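Local coordinates for protein methyltransferase (Streptococcus pyogenes, PDB 2ESR) that probably transfers methyl groups from S-adenosylmethionine, as a class I methyltransferase whose family includes enzymes that modify a guanine of 16S ribosomal RNA, at residues E48-G53 / N81-L86; L59-K62 / A66-I69; F23-P28 / S162-Y167. All blocks are in the same frame, centred on the assembly; numbering follows the deposited sequence.

Contact 1 (E48-G53 / N81-L86); sequences EAVSRG and NRFTLL
The salt bridge from Arg-52 NE to Glu-48 OE2, at 2.8 Å, links the two ends of the last helical turn, the turn from which Val-50 reaches Arg-82 and Phe-83. As a hydrogen bond it is weak, because the N-H...O angle is only 129°. Arg-52 has a further partner: its NH1 donates to the carbonyl of Pro-28. The helix closes in a Schellman motif. Gly-53 takes a positive phi of 133°, and its N bonds to Val-50 O at 3.0 Å.

Val-50 supplies nearly all the contact from this side, and each methyl has its own partner. CG1 meets the edge of the Arg-82 guanidinium, near its plane, and lies 3.5 Å from Arg-82 NE. The same methyl also touches the aliphatic CD of Arg-82. The bend at chi3 (73°) sets NE beside this methyl, and the rest of the guanidinium points on past it. CG2 turns to the phenyl ring and lies 3.7 Å from Phe-83 CE2. The branch carbon follows, with Val-50 CB 3.8 Å from Phe-83 CZ. Valine and ring reach toward each other from opposite directions. No hydrogen bond crosses between the segments, so this is apolar packing with a charged group at its border.

Phe-83 is buried, and its side chain also touches Ala-57 and Leu-59 of the neighbouring strand and Ile-74 of helix 64-75. Strand 83-86 is the outermost of this half of the sheet within the chain. There Leu-85 O accepts a hydrogen bond from Thr-98 OG1 of the second subunit. The end of helix 44-51 thus lies against the start of strand 83-86, over Ala-57 of strand 56-60. This is consistent with the Rossmann-like half, strand order 3-2-1-4-5, of a class I methyltransferase.

Contact 2 (L59-K62 / A66-I69); sequences LVEK and AQAI
Glu-61 and Gln-67 bury the most surface here, with Ala-66 third. The stem of Glu-61 lies against the first turn of helix 64-75. Its CG is 3.4 Å from Ala-66 CB, a tight fit. Its CB is 3.1 Å from Gln-67 OE1. The glutamine folds back at chi2 (-57°), and this lays the amide face against Glu-61 O, which sits over Gln-67 CD, 3.0 Å away. Approached from above its plane, NE2 cannot point an N-H at the oxygen, so its 2.9 Å approach to Glu-61 O makes no hydrogen bond. The carboxylate and amide planes stand 70° apart.

The two segments begin a beta-alpha-beta unit: strand 56-60, helix 64-75, strand 83-86. In class I methyltransferases an acidic residue at the end of the second strand commonly holds the ribose of S-adenosylmethionine, and Glu-61 occupies a position consistent with that role. A bend at chi2 (56°) turns its carboxylate past Ala-66. OE1 accepts from Gly-41 N, in a probable glycine-rich loop, and OE2 from Asn-63 N. Asn-63 OD1 in turn accepts from Ala-66 N. Gln-67 also touches Leu-85 and packs on Thr-98 of the second subunit.

Contact 3 (F23-P28 / S162-Y167); sequences FNMIGP and SKVTVY
Met-25 and Ile-26, at the end of helix 19-26, lie against Val-164 and Val-166 of strand 162-169. Met-25 is a selenomethionine in this crystal. Its SE is 3.8 Å from Val-164 CG1. The selenium end runs alongside the valine, the two chains pointing opposite ways. The Met-25 chain runs extended through chi2 and then bends at chi3 (65°). This bend sets the terminal methyl against both valines: Met-25 CE is 3.9 Å from Val-164 CG1 and 4.1 Å from Val-166 CG2. Ile-26 adds one branch, with CG2 3.9 Å from Val-166 CG2. Its chi1 of 65° leaves CG2 as the branch that meets this valine.

The two valines are alternate residues of the strand, so both face the helix. Around them the apolar layer continues. Val-164 and Ile-26 both touch Val-135, and Met-25 meets Tyr-159.

Further out, the helix end makes polar bonds. Gly-27 N donates to Phe-23 O at an unusually short 2.6 Å. Met-25 O accepts from Lys-155 NZ of strand 151-159, which joins the helix end to the same sheet by a second route. A cis peptide leads into Pro-28.

Helix 19-26, at the start of the modelled chain, thus covers one face of antiparallel strand 162-169. That strand lies beside the parallel ones, probably as the reversed strand does in class I methyltransferase sheets. All four touching residues are buried, and no hydrogen bond passes between the segments. The contact therefore rests on dispersion and the exclusion of water, with no directional bond of its own.

In the fold
All three contacts set helices against one mixed sheet. Contacts 1 and 2 have centres about 13 Å apart and share neighbouring strands: Leu-59 N lies 2.7 Å from Thr-84 O, and Leu-59 O lies 2.7 Å from Leu-86 N. Contact 3 is about 18 Å from contact 1, centre to centre. The ring of Phe-23 bridges them, packing on Glu-48, Ala-49 and Arg-52. Contacts 2 and 3 do not touch; their nearest atoms are about 11 Å apart, and they lie on opposite sides of the chain's centre. Along the chain, contact 2 nests inside contact 1, and contact 1 inside contact 3. Contact 2, through Glu-61, is probably closest to the cofactor site.

Contact 1 (E48-G53 / N81-L86)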
# COMPACT_ATOMS: atom_id res chain seq x y z
N GLU A 48 7.73 -8.89 10.75
CA GLU A 48 8.10 -8.87 12.16
C GLU A 48 7.93 -7.46 12.73
O GLU A 48 7.48 -7.31 13.87
CB GLU A 48 9.55 -9.34 12.33
CG GLU A 48 10.03 -9.44 13.77
CD GLU A 48 9.20 -10.40 14.61
OE1 GLU A 48 8.80 -11.46 14.09
OE2 GLU A 48 8.97 -10.10 15.80
N ALA A 49 8.24 -6.44 11.94
CA ALA A 49 8.11 -5.06 12.40
C ALA A 49 6.66 -4.73 12.71
O ALA A 49 6.37 -4.05 13.69
CB ALA A 49 8.66 -4.09 11.35
N VAL A 50 5.75 -5.21 11.87
CA VAL A 50 4.33 -4.95 12.12
C VAL A 50 3.90 -5.74 13.35
O VAL A 50 3.13 -5.25 14.18
CB VAL A 50 3.48 -5.36 10.89
CG1 VAL A 50 2.00 -5.31 11.25
CG2 VAL A 50 3.76 -4.41 9.73
N SER A 51 4.42 -6.96 13.49
CA SER A 51 4.09 -7.80 14.63
C SER A 51 4.52 -7.11 15.93
O SER A 51 3.89 -7.28 16.98
CB SER A 51 4.79 -9.16 14.52
OG SER A 51 4.43 -10.00 15.60
N ARG A 52 5.59 -6.33 15.84
CA ARG A 52 6.13 -5.63 17.01
C ARG A 52 5.53 -4.25 17.26
O ARG A 52 5.94 -3.57 18.20
CB ARG A 52 7.65 -5.53 16.90
CG ARG A 52 8.35 -6.87 17.09
CD ARG A 52 9.85 -6.80 16.78
NE ARG A 52 10.51 -8.09 17.00
CZ ARG A 52 11.16 -8.42 18.11
NH1 ARG A 52 11.25 -7.56 19.12
NH2 ARG A 52 11.73 -9.62 18.22
N GLY A 53 4.58 -3.83 16.44
CA GLY A 53 3.98 -2.53 16.67
C GLY A 53 3.80 -1.57 15.52
O GLY A 53 3.06 -0.59 15.64
N ASN A 81 -4.36 -7.38 5.98
CA ASN A 81 -4.85 -6.09 5.53
C ASN A 81 -3.89 -4.94 5.83
O ASN A 81 -4.09 -3.82 5.38
CB ASN A 81 -6.22 -5.80 6.17
CG ASN A 81 -7.29 -6.77 5.72
OD1 ASN A 81 -8.39 -6.81 6.28
ND2 ASN A 81 -6.98 -7.55 4.69
N ARG A 82 -2.84 -5.23 6.59
CA ARG A 82 -1.86 -4.22 6.96
C ARG A 82 -0.68 -4.17 5.99
O ARG A 82 0.22 -3.35 6.14
CB ARG A 82 -1.33 -4.50 8.37
CG ARG A 82 -2.41 -4.90 9.38
CD ARG A 82 -1.80 -5.32 10.71
NE ARG A 82 -1.29 -4.17 11.46
CZ ARG A 82 -2.05 -3.29 12.10
NH1 ARG A 82 -3.37 -3.42 12.09
NH2 ARG A 82 -1.49 -2.27 12.73
N PHE A 83 -0.70 -5.04 4.98
CA PHE A 83 0.40 -5.09 4.02
C PHE A 83 0.00 -4.80 2.58
O PHE A 83 -1.06 -5.21 2.11
CB PHE A 83 1.08 -6.45 4.07
CG PHE A 83 1.53 -6.85 5.44
CD1 PHE A 83 0.65 -7.46 6.33
CD2 PHE A 83 2.83 -6.59 5.86
CE1 PHE A 83 1.05 -7.80 7.61
CE2 PHE A 83 3.25 -6.94 7.14
CZ PHE A 83 2.36 -7.54 8.02
N THR A 84 0.88 -4.08 1.89
CA THR A 84 0.68 -3.75 0.49
C THR A 84 1.93 -4.22 -0.24
O THR A 84 3.03 -3.73 0.03
CB THR A 84 0.52 -2.23 0.29
OG1 THR A 84 -0.59 -1.76 1.06
CG2 THR A 84 0.30 -1.91 -1.18
N LEU A 85 1.77 -5.20 -1.14
CA LEU A 85 2.90 -5.73 -1.90
C LEU A 85 2.88 -5.19 -3.32
O LEU A 85 1.87 -5.29 -4.02
CB LEU A 85 2.87 -7.26 -1.93
CG LEU A 85 3.95 -7.91 -2.82
CD1 LEU A 85 5.33 -7.64 -2.22
CD2 LEU A 85 3.72 -9.40 -2.94
N LEU A 86 4.00 -4.63 -3.74
CA LEU A 86 4.13 -4.09 -5.08
C LEU A 86 5.15 -4.91 -5.84
O LEU A 86 6.26 -5.13 -5.36
CB LEU A 86 4.58 -2.63 -5.03
CG LEU A 86 3.63 -1.63 -4.38
CD1 LEU A 86 4.29 -0.26 -4.31
CD2 LEU A 86 2.34 -1.56 -5.17

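Contact 2 (L59-K62 / A66-I69)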
# COMPACT_ATOMS: atom_id res chain seq x y z
N LEU A 59 5.63 -3.43 0.80
CA LEU A 59 6.75 -4.27 0.42
C LEU A 59 6.91 -4.22 -1.09
O LEU A 59 5.92 -4.28 -1.83
CB LEU A 59 6.51 -5.72 0.85
CG LEU A 59 6.50 -6.05 2.35
CD1 LEU A 59 5.24 -5.49 3.01
CD2 LEU A 59 6.56 -7.56 2.53
N VAL A 60 8.15 -4.11 -1.56
CA VAL A 60 8.41 -4.08 -2.99
C VAL A 60 9.37 -5.21 -3.30
O VAL A 60 10.46 -5.28 -2.74
CB VAL A 60 9.06 -2.76 -3.45
CG1 VAL A 60 9.20 -2.76 -4.97
CG2 VAL A 60 8.22 -1.57 -2.99
N GLU A 61 8.96 -6.11 -4.19
CA GLU A 61 9.79 -7.24 -4.57
C GLU A 61 9.44 -7.62 -6.00
O GLU A 61 8.28 -7.89 -6.30
CB GLU A 61 9.53 -8.42 -3.62
CG GLU A 61 10.28 -9.70 -3.99
CD GLU A 61 11.78 -9.49 -4.10
OE1 GLU A 61 12.39 -9.06 -3.10
OE2 GLU A 61 12.34 -9.76 -5.18
N LYS A 62 10.44 -7.63 -6.87
CA LYS A 62 10.24 -7.95 -8.28
C LYS A 62 10.21 -9.44 -8.64
O LYS A 62 9.57 -9.82 -9.62
CB LYS A 62 11.31 -7.25 -9.12
CG LYS A 62 10.77 -6.20 -10.07
CD LYS A 62 9.70 -6.77 -10.99
CE LYS A 62 9.13 -5.71 -11.92
NZ LYS A 62 7.98 -6.24 -12.70
N ALA A 66 9.62 -14.91 -4.82
CA ALA A 66 9.65 -14.19 -3.55
C ALA A 66 8.25 -13.66 -3.26
O ALA A 66 7.77 -13.74 -2.13
CB ALA A 66 10.64 -13.03 -3.64
N GLN A 67 7.59 -13.14 -4.29
CA GLN A 67 6.24 -12.62 -4.14
C GLN A 67 5.29 -13.68 -3.58
O GLN A 67 4.47 -13.40 -2.71
CB GLN A 67 5.70 -12.11 -5.48
CG GLN A 67 6.39 -10.86 -5.99
CD GLN A 67 6.30 -9.71 -5.00
OE1 GLN A 67 6.82 -9.80 -3.89
NE2 GLN A 67 5.65 -8.63 -5.40
N ALA A 68 5.42 -14.90 -4.09
CA ALA A 68 4.57 -15.99 -3.64
C ALA A 68 4.80 -16.23 -2.15
O ALA A 68 3.85 -16.38 -1.38
CB ALA A 68 4.86 -17.25 -4.44
N ILE A 69 6.07 -16.27 -1.76
CA ILE A 69 6.41 -16.50 -0.36
C ILE A 69 5.86 -15.39 0.52
O ILE A 69 5.26 -15.65 1.56
CB ILE A 69 7.93 -16.59 -0.18
CG1 ILE A 69 8.46 -17.78 -0.99
CG2 ILE A 69 8.28 -16.76 1.29
CD1 ILE A 69 9.97 -17.91 -0.99

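Contact 3 (F23-P28 / S162-Y167)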
# COMPACT_ATOMS: atom_id res chain seq x y z
N PHE A 23 15.83 -6.44 15.77
CA PHE A 23 14.81 -5.66 16.45
C PHE A 23 15.19 -5.18 17.83
O PHE A 23 14.58 -4.25 18.35
CB PHE A 23 13.49 -6.42 16.44
CG PHE A 23 12.80 -6.35 15.11
CD1 PHE A 23 12.12 -5.19 14.73
CD2 PHE A 23 12.90 -7.39 14.19
CE1 PHE A 23 11.56 -5.07 13.46
CE2 PHE A 23 12.35 -7.28 12.92
CZ PHE A 23 11.67 -6.11 12.55
N ASN A 24 16.20 -5.80 18.43
CA ASN A 24 16.66 -5.35 19.74
C ASN A 24 17.47 -4.08 19.52
O ASN A 24 17.68 -3.28 20.43
CB ASN A 24 17.52 -6.41 20.43
CG ASN A 24 16.69 -7.53 21.03
OD1 ASN A 24 15.59 -7.29 21.54
ND2 ASN A 24 17.21 -8.75 20.99
N MSE A 25 17.93 -3.91 18.28
CA MSE A 25 18.72 -2.74 17.92
C MSE A 25 17.84 -1.53 17.67
O MSE A 25 18.16 -0.41 18.09
CB MSE A 25 19.50 -3.00 16.63
CG MSE A 25 20.63 -4.00 16.73
SE MSE A 25 21.43 -4.19 14.97
CE MSE A 25 22.13 -2.40 14.75
N ILE A 26 16.72 -1.75 16.97
CA ILE A 26 15.82 -0.67 16.60
C ILE A 26 14.48 -0.63 17.32
O ILE A 26 13.76 0.37 17.22
CB ILE A 26 15.51 -0.72 15.10
CG1 ILE A 26 14.73 -2.00 14.78
CG2 ILE A 26 16.80 -0.67 14.30
CD1 ILE A 26 14.20 -2.06 13.37
N GLY A 27 14.13 -1.70 18.02
CA GLY A 27 12.86 -1.72 18.72
C GLY A 27 13.00 -1.72 20.23
O GLY A 27 13.48 -0.74 20.81
N PRO A 28 12.61 -2.81 20.92
CA PRO A 28 12.04 -4.06 20.41
C PRO A 28 10.54 -3.99 20.11
O PRO A 28 9.96 -4.95 19.62
CB PRO A 28 12.36 -5.05 21.52
CG PRO A 28 12.23 -4.22 22.74
CD PRO A 28 12.96 -2.95 22.34
N SER A 162 26.68 -11.47 8.84
CA SER A 162 25.95 -10.30 8.37
C SER A 162 26.25 -9.06 9.19
O SER A 162 26.82 -9.12 10.28
CB SER A 162 24.45 -10.57 8.41
OG SER A 162 23.99 -10.68 9.74
N LYS A 163 25.86 -7.92 8.64
CA LYS A 163 26.06 -6.66 9.32
C LYS A 163 24.81 -5.83 9.13
O LYS A 163 24.25 -5.79 8.02
CB LYS A 163 27.27 -5.91 8.75
CG LYS A 163 27.52 -4.59 9.45
CD LYS A 163 28.85 -3.96 9.07
CE LYS A 163 28.85 -3.46 7.65
NZ LYS A 163 30.14 -2.76 7.36
N VAL A 164 24.35 -5.20 10.21
CA VAL A 164 23.18 -4.35 10.15
C VAL A 164 23.64 -2.93 10.42
O VAL A 164 24.33 -2.66 11.41
CB VAL A 164 22.12 -4.74 11.21
CG1 VAL A 164 21.00 -3.70 11.22
CG2 VAL A 164 21.55 -6.11 10.89
N THR A 165 23.29 -2.03 9.52
CA THR A 165 23.65 -0.63 9.64
C THR A 165 22.35 0.16 9.64
O THR A 165 21.49 -0.04 8.77
CB THR A 165 24.50 -0.18 8.44
OG1 THR A 165 25.67 -1.00 8.35
CG2 THR A 165 24.93 1.28 8.61
N VAL A 166 22.19 1.05 10.61
CA VAL A 166 20.97 1.84 10.68
C VAL A 166 21.31 3.31 10.47
O VAL A 166 22.15 3.85 11.18
CB VAL A 166 20.30 1.71 12.05
CG1 VAL A 166 18.98 2.50 12.06
CG2 VAL A 166 20.06 0.23 12.38
N TYR A 167 20.66 3.93 9.50
CA TYR A 167 20.86 5.35 9.22
C TYR A 167 19.69 6.12 9.77
O TYR A 167 18.56 5.63 9.76
CB TYR A 167 20.95 5.62 7.72
CG TYR A 167 22.24 5.18 7.06
CD1 TYR A 167 22.38 3.89 6.57
CD2 TYR A 167 23.31 6.06 6.93
CE1 TYR A 167 23.57 3.48 5.96
CE2 TYR A 167 24.50 5.67 6.32
CZ TYR A 167 24.62 4.38 5.84
OH TYR A 167 25.79 4.00 5.21